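Local coordinates for phenylacetic acid degradation protein paaI (Escherichia coli, PDB 2FS2), which hydrolyses acyl-CoA thioesters in phenylacetate degradation, as a homotetramer that prefers ring-hydroxylated phenylacetyl-CoA esters, at residues L23-I28 against A35-T40; D93-T98 against I113-Q118. All blocks are in the same frame, centred on the assembly; numbering follows the deposited sequence.

Contact 1: residues L23-I28 against A35-T40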
ATOM      1  N   LEU B  23     -16.967 -20.471   0.653  1.00 38.28           N
ATOM      2  CA  LEU B  23     -16.882 -19.734  -0.590  1.00 37.87           C
ATOM      3  C   LEU B  23     -16.608 -20.600  -1.855  1.00 36.84           C
ATOM      4  O   LEU B  23     -16.519 -20.006  -2.945  1.00 36.77           O
ATOM      5  CB  LEU B  23     -15.804 -18.694  -0.485  1.00 38.31           C
ATOM      6  CG  LEU B  23     -16.167 -17.539   0.413  1.00 41.90           C
ATOM      7  CD1 LEU B  23     -14.785 -17.017   0.903  1.00 46.18           C
ATOM      8  CD2 LEU B  23     -16.837 -16.485  -0.388  1.00 43.51           C
ATOM      9  N   GLY B  24     -16.500 -21.949  -1.698  1.00 33.38           N
ATOM     10  CA  GLY B  24     -16.190 -22.866  -2.770  1.00 30.53           C
ATOM     11  C   GLY B  24     -14.760 -22.769  -3.296  1.00 30.38           C
ATOM     12  O   GLY B  24     -14.511 -23.004  -4.467  1.00 29.71           O
ATOM     13  N   ILE B  25     -13.801 -22.384  -2.463  1.00 29.23           N
ATOM     14  CA  ILE B  25     -12.419 -22.325  -2.922  1.00 30.37           C
ATOM     15  C   ILE B  25     -11.839 -23.737  -2.991  1.00 30.86           C
ATOM     16  O   ILE B  25     -12.006 -24.519  -2.058  1.00 32.66           O
ATOM     17  CB  ILE B  25     -11.582 -21.314  -2.018  1.00 28.85           C
ATOM     18  CG1 ILE B  25     -12.264 -20.003  -2.080  1.00 27.63           C
ATOM     19  CG2 ILE B  25     -10.197 -21.074  -2.522  1.00 28.52           C
ATOM     20  CD1 ILE B  25     -11.640 -18.933  -1.313  1.00 32.08           C
ATOM     21  N   ASP B  26     -11.240 -24.068  -4.126  1.00 29.66           N
ATOM     22  CA  ASP B  26     -10.509 -25.271  -4.278  1.00 29.41           C
ATOM     23  C   ASP B  26      -9.000 -25.016  -4.459  1.00 27.22           C
ATOM     24  O   ASP B  26      -8.600 -24.033  -5.090  1.00 26.25           O
ATOM     25  CB  ASP B  26     -11.030 -25.957  -5.504  1.00 30.72           C
ATOM     26  CG  ASP B  26     -12.476 -26.431  -5.324  1.00 40.78           C
ATOM     27  OD1 ASP B  26     -12.711 -27.241  -4.387  1.00 47.59           O
ATOM     28  OD2 ASP B  26     -13.444 -26.039  -6.065  1.00 49.12           O
ATOM     29  N   ILE B  27      -8.147 -25.890  -3.920  1.00 25.26           N
ATOM     30  CA  ILE B  27      -6.749 -25.734  -4.209  1.00 25.55           C
ATOM     31  C   ILE B  27      -6.363 -26.608  -5.329  1.00 24.50           C
ATOM     32  O   ILE B  27      -6.633 -27.781  -5.284  1.00 24.23           O
ATOM     33  CB  ILE B  27      -5.858 -26.131  -3.066  1.00 26.55           C
ATOM     34  CG1 ILE B  27      -6.265 -25.399  -1.836  1.00 28.54           C
ATOM     35  CG2 ILE B  27      -4.424 -25.711  -3.390  1.00 25.14           C
ATOM     36  CD1 ILE B  27      -6.181 -26.363  -0.673  1.00 31.73           C
ATOM     37  N   ILE B  28      -5.659 -26.038  -6.298  1.00 22.41           N
ATOM     38  CA  ILE B  28      -5.251 -26.756  -7.522  1.00 22.06           C
ATOM     39  C   ILE B  28      -3.761 -26.830  -7.720  1.00 21.28           C
ATOM     40  O   ILE B  28      -3.297 -27.631  -8.507  1.00 21.66           O
ATOM     41  CB  ILE B  28      -5.957 -26.201  -8.834  1.00 21.88           C
ATOM     42  CG1 ILE B  28      -5.462 -24.796  -9.181  1.00 21.89           C
ATOM     43  CG2 ILE B  28      -7.506 -26.179  -8.551  1.00 19.86           C
ATOM     44  CD1 ILE B  28      -5.998 -24.282 -10.655  1.00 22.05           C
ATOM     45  N   ALA B  35       1.056 -21.133  -4.358  1.00 19.85           N
ATOM     46  CA  ALA B  35      -0.300 -21.787  -4.267  1.00 21.13           C
ATOM     47  C   ALA B  35      -1.220 -21.158  -5.315  1.00 21.77           C
ATOM     48  O   ALA B  35      -1.091 -19.960  -5.578  1.00 23.08           O
ATOM     49  CB  ALA B  35      -0.924 -21.544  -2.853  1.00 19.78           C
ATOM     50  N   VAL B  36      -2.161 -21.923  -5.853  1.00 20.09           N
ATOM     51  CA  VAL B  36      -3.106 -21.516  -6.880  1.00 20.34           C
ATOM     52  C   VAL B  36      -4.405 -22.059  -6.380  1.00 22.29           C
ATOM     53  O   VAL B  36      -4.490 -23.274  -5.984  1.00 22.93           O
ATOM     54  CB  VAL B  36      -2.785 -22.092  -8.290  1.00 21.70           C
ATOM     55  CG1 VAL B  36      -3.851 -21.720  -9.329  1.00 19.13           C
ATOM     56  CG2 VAL B  36      -1.481 -21.646  -8.835  1.00 21.34           C
ATOM     57  N   VAL B  37      -5.418 -21.205  -6.293  1.00 21.99           N
ATOM     58  CA  VAL B  37      -6.673 -21.630  -5.786  1.00 22.30           C
ATOM     59  C   VAL B  37      -7.662 -21.037  -6.748  1.00 23.77           C
ATOM     60  O   VAL B  37      -7.346 -20.153  -7.546  1.00 23.50           O
ATOM     61  CB  VAL B  37      -6.944 -21.154  -4.280  1.00 22.55           C
ATOM     62  CG1 VAL B  37      -5.969 -21.859  -3.271  1.00 20.00           C
ATOM     63  CG2 VAL B  37      -6.791 -19.539  -4.156  1.00 22.87           C
ATOM     64  N   THR B  38      -8.876 -21.523  -6.644  1.00 24.47           N
ATOM     65  CA  THR B  38      -9.886 -21.296  -7.656  1.00 29.14           C
ATOM     66  C   THR B  38     -11.276 -21.126  -7.016  1.00 28.85           C
ATOM     67  O   THR B  38     -11.527 -21.644  -5.950  1.00 28.05           O
ATOM     68  CB  THR B  38      -9.816 -22.488  -8.604  1.00 30.94           C
ATOM     69  OG1 THR B  38     -10.261 -22.067  -9.901  1.00 40.26           O
ATOM     70  CG2 THR B  38     -10.777 -23.544  -8.155  1.00 29.57           C
HETATM   71  N   MSE B  39     -12.142 -20.334  -7.607  1.00 29.16           N
HETATM   72  CA  MSE B  39     -13.463 -20.105  -7.040  1.00 31.10           C
HETATM   73  C   MSE B  39     -14.371 -19.629  -8.153  1.00 29.93           C
HETATM   74  O   MSE B  39     -13.950 -18.883  -9.016  1.00 29.12           O
HETATM   75  CB  MSE B  39     -13.359 -18.990  -5.976  1.00 32.22           C
HETATM   76  CG  MSE B  39     -14.704 -18.436  -5.551  1.00 40.43           C
HETATM   77 SE   MSE B  39     -14.417 -16.877  -4.348  1.00 61.58          SE
HETATM   78  CE  MSE B  39     -14.422 -17.859  -2.810  1.00 57.03           C
ATOM     79  N   THR B  40     -15.620 -20.013  -8.106  1.00 30.61           N
ATOM     80  CA  THR B  40     -16.597 -19.514  -9.065  1.00 32.30           C
ATOM     81  C   THR B  40     -17.443 -18.439  -8.387  1.00 32.79           C
ATOM     82  O   THR B  40     -17.807 -18.558  -7.233  1.00 32.81           O
ATOM     83  CB  THR B  40     -17.392 -20.731  -9.590  1.00 33.96           C
ATOM     84  OG1 THR B  40     -16.449 -21.600 -10.300  1.00 33.17           O
ATOM     85  CG2 THR B  40     -18.503 -20.335 -10.645  1.00 31.64           C
TER
HETATM   86  O   HOH W   1     -17.726 -20.525  -5.334  1.00 39.61           O
HETATM   87  O   HOH W   2     -16.366 -22.565  -6.321  1.00 41.76           O
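I25 reaches V37 with its CG2 methyl because chi1 of -57° sets that methyl trans to the backbone N; CG2 then meets V37 CB at 3.7 Å, the two side chains lying aslant. CG1 of I25 goes the other way, into the region of the selenomethionine M39, whose bent end is modelled too close for its detail to be trusted. Two residues on, I27 sends CG1 to V37 CG1 at 3.8 Å, and helix 54-70 packs on I25 and V37 from this side. On the face of D26 and T38, D26 CB rests on T38 CG2. At the far end I28 sets CG1 between its backbone N and carbonyl carbon, chi1 69°, and presses it against V36 CG1 at a tight 3.5 Å.

D26 and T38 are an antiparallel hydrogen-bonded pair, each amide giving to the other's carbonyl at 3.0 Å, and I28 N bonds V36 O almost straight, at 169°. Before the strand starts, G24 closes a Schellman motif with positive phi, and two waters take over: one donates to both L23 O and T40 O, while the second donates to G24 O and accepts from T40 N.

With an alanine at I25 the CG2 methyl is gone, and V37 would probably lose packing beneath helix 54-70. The chemistry is thus that of a hairpin in the hot-dog sheet: greasy towards the helix, backbone-bonded in the middle, and water-bridged where the loop before strand 26-31 runs beside T40.

Contact 2: residues D93-T98 against I113-Q118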
ATOM      1  N   ASP B  93     -18.217 -16.237 -13.493  1.00 32.60           N
ATOM      2  CA  ASP B  93     -16.800 -16.059 -13.837  1.00 31.93           C
ATOM      3  C   ASP B  93     -16.008 -17.085 -13.016  1.00 29.14           C
ATOM      4  O   ASP B  93     -16.319 -17.273 -11.839  1.00 30.11           O
ATOM      5  CB  ASP B  93     -16.300 -14.649 -13.531  1.00 30.35           C
ATOM      6  CG  ASP B  93     -16.537 -13.660 -14.676  1.00 40.06           C
ATOM      7  OD1 ASP B  93     -17.246 -14.004 -15.718  1.00 44.11           O
ATOM      8  OD2 ASP B  93     -16.046 -12.468 -14.603  1.00 44.13           O
ATOM      9  N   THR B  94     -15.015 -17.753 -13.592  1.00 26.73           N
ATOM     10  CA  THR B  94     -14.162 -18.629 -12.719  1.00 28.01           C
ATOM     11  C   THR B  94     -12.910 -17.862 -12.467  1.00 26.08           C
ATOM     12  O   THR B  94     -12.281 -17.455 -13.421  1.00 25.24           O
ATOM     13  CB  THR B  94     -13.761 -19.960 -13.395  1.00 26.77           C
ATOM     14  OG1 THR B  94     -14.912 -20.779 -13.419  1.00 35.58           O
ATOM     15  CG2 THR B  94     -12.810 -20.833 -12.507  1.00 32.85           C
ATOM     16  N   LEU B  95     -12.507 -17.764 -11.197  1.00 24.79           N
ATOM     17  CA  LEU B  95     -11.418 -16.857 -10.776  1.00 22.39           C
ATOM     18  C   LEU B  95     -10.290 -17.710 -10.168  1.00 23.38           C
ATOM     19  O   LEU B  95     -10.532 -18.587  -9.347  1.00 23.82           O
ATOM     20  CB  LEU B  95     -11.944 -15.898  -9.719  1.00 21.29           C
ATOM     21  CG  LEU B  95     -13.032 -14.931 -10.139  1.00 24.48           C
ATOM     22  CD1 LEU B  95     -13.411 -13.953  -9.048  1.00 22.54           C
ATOM     23  CD2 LEU B  95     -12.586 -14.164 -11.366  1.00 20.56           C
ATOM     24  N   THR B  96      -9.071 -17.477 -10.604  1.00 22.11           N
ATOM     25  CA  THR B  96      -7.921 -18.211 -10.173  1.00 24.01           C
ATOM     26  C   THR B  96      -6.953 -17.193  -9.510  1.00 23.08           C
ATOM     27  O   THR B  96      -6.610 -16.181 -10.124  1.00 23.33           O
ATOM     28  CB  THR B  96      -7.295 -18.891 -11.408  1.00 24.72           C
ATOM     29  OG1 THR B  96      -8.318 -19.653 -12.112  1.00 30.79           O
ATOM     30  CG2 THR B  96      -6.363 -20.001 -11.009  1.00 26.64           C
ATOM     31  N   ALA B  97      -6.598 -17.447  -8.268  1.00 21.32           N
ATOM     32  CA  ALA B  97      -5.635 -16.623  -7.494  1.00 20.95           C
ATOM     33  C   ALA B  97      -4.341 -17.431  -7.369  1.00 19.88           C
ATOM     34  O   ALA B  97      -4.382 -18.626  -6.937  1.00 20.19           O
ATOM     35  CB  ALA B  97      -6.212 -16.227  -6.078  1.00 18.11           C
ATOM     36  N   THR B  98      -3.237 -16.853  -7.835  1.00 16.24           N
ATOM     37  CA  THR B  98      -1.949 -17.446  -7.746  1.00 17.64           C
ATOM     38  C   THR B  98      -1.103 -16.592  -6.831  1.00 19.49           C
ATOM     39  O   THR B  98      -0.955 -15.395  -7.075  1.00 19.18           O
ATOM     40  CB  THR B  98      -1.348 -17.400  -9.063  1.00 18.44           C
ATOM     41  OG1 THR B  98      -2.096 -18.261  -9.968  1.00 27.79           O
ATOM     42  CG2 THR B  98       0.049 -18.032  -9.132  1.00 14.81           C
ATOM     43  N   ILE B 113       0.099 -11.897  -5.120  1.00 18.69           N
ATOM     44  CA  ILE B 113      -0.996 -12.738  -5.525  1.00 19.36           C
ATOM     45  C   ILE B 113      -1.634 -12.045  -6.764  1.00 20.36           C
ATOM     46  O   ILE B 113      -1.823 -10.821  -6.809  1.00 19.81           O
ATOM     47  CB  ILE B 113      -2.082 -12.855  -4.412  1.00 18.68           C
ATOM     48  CG1 ILE B 113      -1.748 -13.809  -3.251  1.00 20.00           C
ATOM     49  CG2 ILE B 113      -3.468 -13.276  -5.024  1.00 21.28           C
ATOM     50  CD1 ILE B 113      -0.493 -13.377  -2.351  1.00 25.69           C
ATOM     51  N   GLU B 114      -1.992 -12.823  -7.766  1.00 21.67           N
ATOM     52  CA  GLU B 114      -2.755 -12.239  -8.885  1.00 21.29           C
ATOM     53  C   GLU B 114      -4.028 -13.052  -9.055  1.00 21.61           C
ATOM     54  O   GLU B 114      -3.961 -14.280  -9.140  1.00 21.53           O
ATOM     55  CB  GLU B 114      -1.892 -12.317 -10.136  1.00 21.99           C
ATOM     56  CG  GLU B 114      -2.631 -11.865 -11.441  1.00 22.30           C
ATOM     57  CD  GLU B 114      -1.668 -11.505 -12.578  1.00 39.20           C
ATOM     58  OE1 GLU B 114      -0.464 -11.927 -12.484  1.00 44.28           O
ATOM     59  OE2 GLU B 114      -2.095 -10.790 -13.576  1.00 43.45           O
ATOM     60  N   ILE B 115      -5.151 -12.371  -9.274  1.00 22.39           N
ATOM     61  CA  ILE B 115      -6.409 -13.012  -9.599  1.00 22.22           C
ATOM     62  C   ILE B 115      -6.801 -12.753 -11.083  1.00 23.49           C
ATOM     63  O   ILE B 115      -6.841 -11.619 -11.521  1.00 22.43           O
ATOM     64  CB  ILE B 115      -7.608 -12.589  -8.621  1.00 23.43           C
ATOM     65  CG1 ILE B 115      -7.278 -12.789  -7.121  1.00 24.04           C
ATOM     66  CG2 ILE B 115      -8.948 -13.335  -8.995  1.00 17.07           C
ATOM     67  CD1 ILE B 115      -8.450 -12.378  -6.150  1.00 23.78           C
ATOM     68  N   VAL B 116      -7.077 -13.834 -11.797  1.00 20.79           N
ATOM     69  CA  VAL B 116      -7.265 -13.853 -13.223  1.00 23.40           C
ATOM     70  C   VAL B 116      -8.581 -14.568 -13.452  1.00 22.42           C
ATOM     71  O   VAL B 116      -8.907 -15.508 -12.683  1.00 21.13           O
ATOM     72  CB  VAL B 116      -6.072 -14.628 -13.848  1.00 25.04           C
ATOM     73  CG1 VAL B 116      -6.337 -15.068 -15.200  1.00 27.33           C
ATOM     74  CG2 VAL B 116      -4.745 -13.711 -13.877  1.00 23.25           C
ATOM     75  N   ASN B 117      -9.375 -14.101 -14.431  1.00 22.18           N
ATOM     76  CA  ASN B 117     -10.614 -14.787 -14.727  1.00 21.35           C
ATOM     77  C   ASN B 117     -10.458 -15.796 -15.839  1.00 21.34           C
ATOM     78  O   ASN B 117      -9.339 -16.054 -16.319  1.00 19.81           O
ATOM     79  CB  ASN B 117     -11.727 -13.816 -15.027  1.00 20.42           C
ATOM     80  CG  ASN B 117     -11.547 -13.153 -16.386  1.00 23.03           C
ATOM     81  OD1 ASN B 117     -10.754 -13.582 -17.233  1.00 23.44           O
ATOM     82  ND2 ASN B 117     -12.261 -12.097 -16.585  1.00 26.68           N
ATOM     83  N   GLN B 118     -11.579 -16.422 -16.247  1.00 22.94           N
ATOM     84  CA  GLN B 118     -11.472 -17.475 -17.250  1.00 25.72           C
ATOM     85  C   GLN B 118     -11.052 -16.884 -18.652  1.00 27.62           C
ATOM     86  O   GLN B 118     -10.521 -17.591 -19.510  1.00 30.54           O
ATOM     87  CB  GLN B 118     -12.790 -18.309 -17.324  1.00 26.59           C
ATOM     88  CG  GLN B 118     -13.877 -17.436 -18.003  1.00 27.21           C
ATOM     89  CD  GLN B 118     -14.615 -16.554 -17.028  1.00 31.32           C
ATOM     90  OE1 GLN B 118     -14.191 -16.296 -15.857  1.00 31.09           O
ATOM     91  NE2 GLN B 118     -15.730 -16.064 -17.482  1.00 35.70           N
TER
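Q118 and D93 meet at about a right angle, the amide plane turned 72° from the carboxylate. Q118 NE2 gives D93 OD1 a nearly straight bond at 3.1 Å, in the amide plane yet from above the carboxylate. OE1 of the same Q118 amide accepts from T94 N at 2.8 Å, with that donor well above the carbonyl plane. Q118 CG sits between the backbone N and the carbonyl carbon (chi1 72°), and the bend at chi2 folds the chain back to reach both partners; D93 OD2 is held by F90 N.

On the face turned to helix 54-70, L95 leans aslant over N117, its CD2 methyl 3.8 Å from N117 CB, while N117 OD1 turns to K121 N. A97 presents its methyl CB to I115 CG1 at 3.7 Å. T96, V116, T98 and E114 share the other face, where E114 leads its carboxylate away to T122 and a salt bridge with R102 of the second subunit.

Four backbone bonds pair T96 with V116 and T98 with E114, T96 N to V116 O the straightest at 171°. Beyond the T96-V116 pair, the Q118 amide extends the polar link, donating to a carboxylate and accepting from a backbone amide, which probably fixes its rotation. L95, A97 and I113 pack on helix 54-70, while E114 on the other face carries a charge to the second subunit.

Overall arrangement
From the N terminus, the chain leaves helix 18-22 and enters the hairpin of strands 26-31 and 34-40, whose short turn contact 1 closes. Helix 54-70 and strand 76-85 follow before contact 2 opens; it closes a longer loop, through strands 94-101, 103-104 and 108-116. The two contacts are in series, neither nested nor crossed. They are nonetheless neighbours in space, their centres about 9 Å apart, because strand 34-40 lies beside strand 94-101: M39 O with L95 N and V37 N with A97 O probably make hydrogen bonds. Together they run across four adjacent antiparallel strands of the hot-dog sheet, against which helix 54-70 packs.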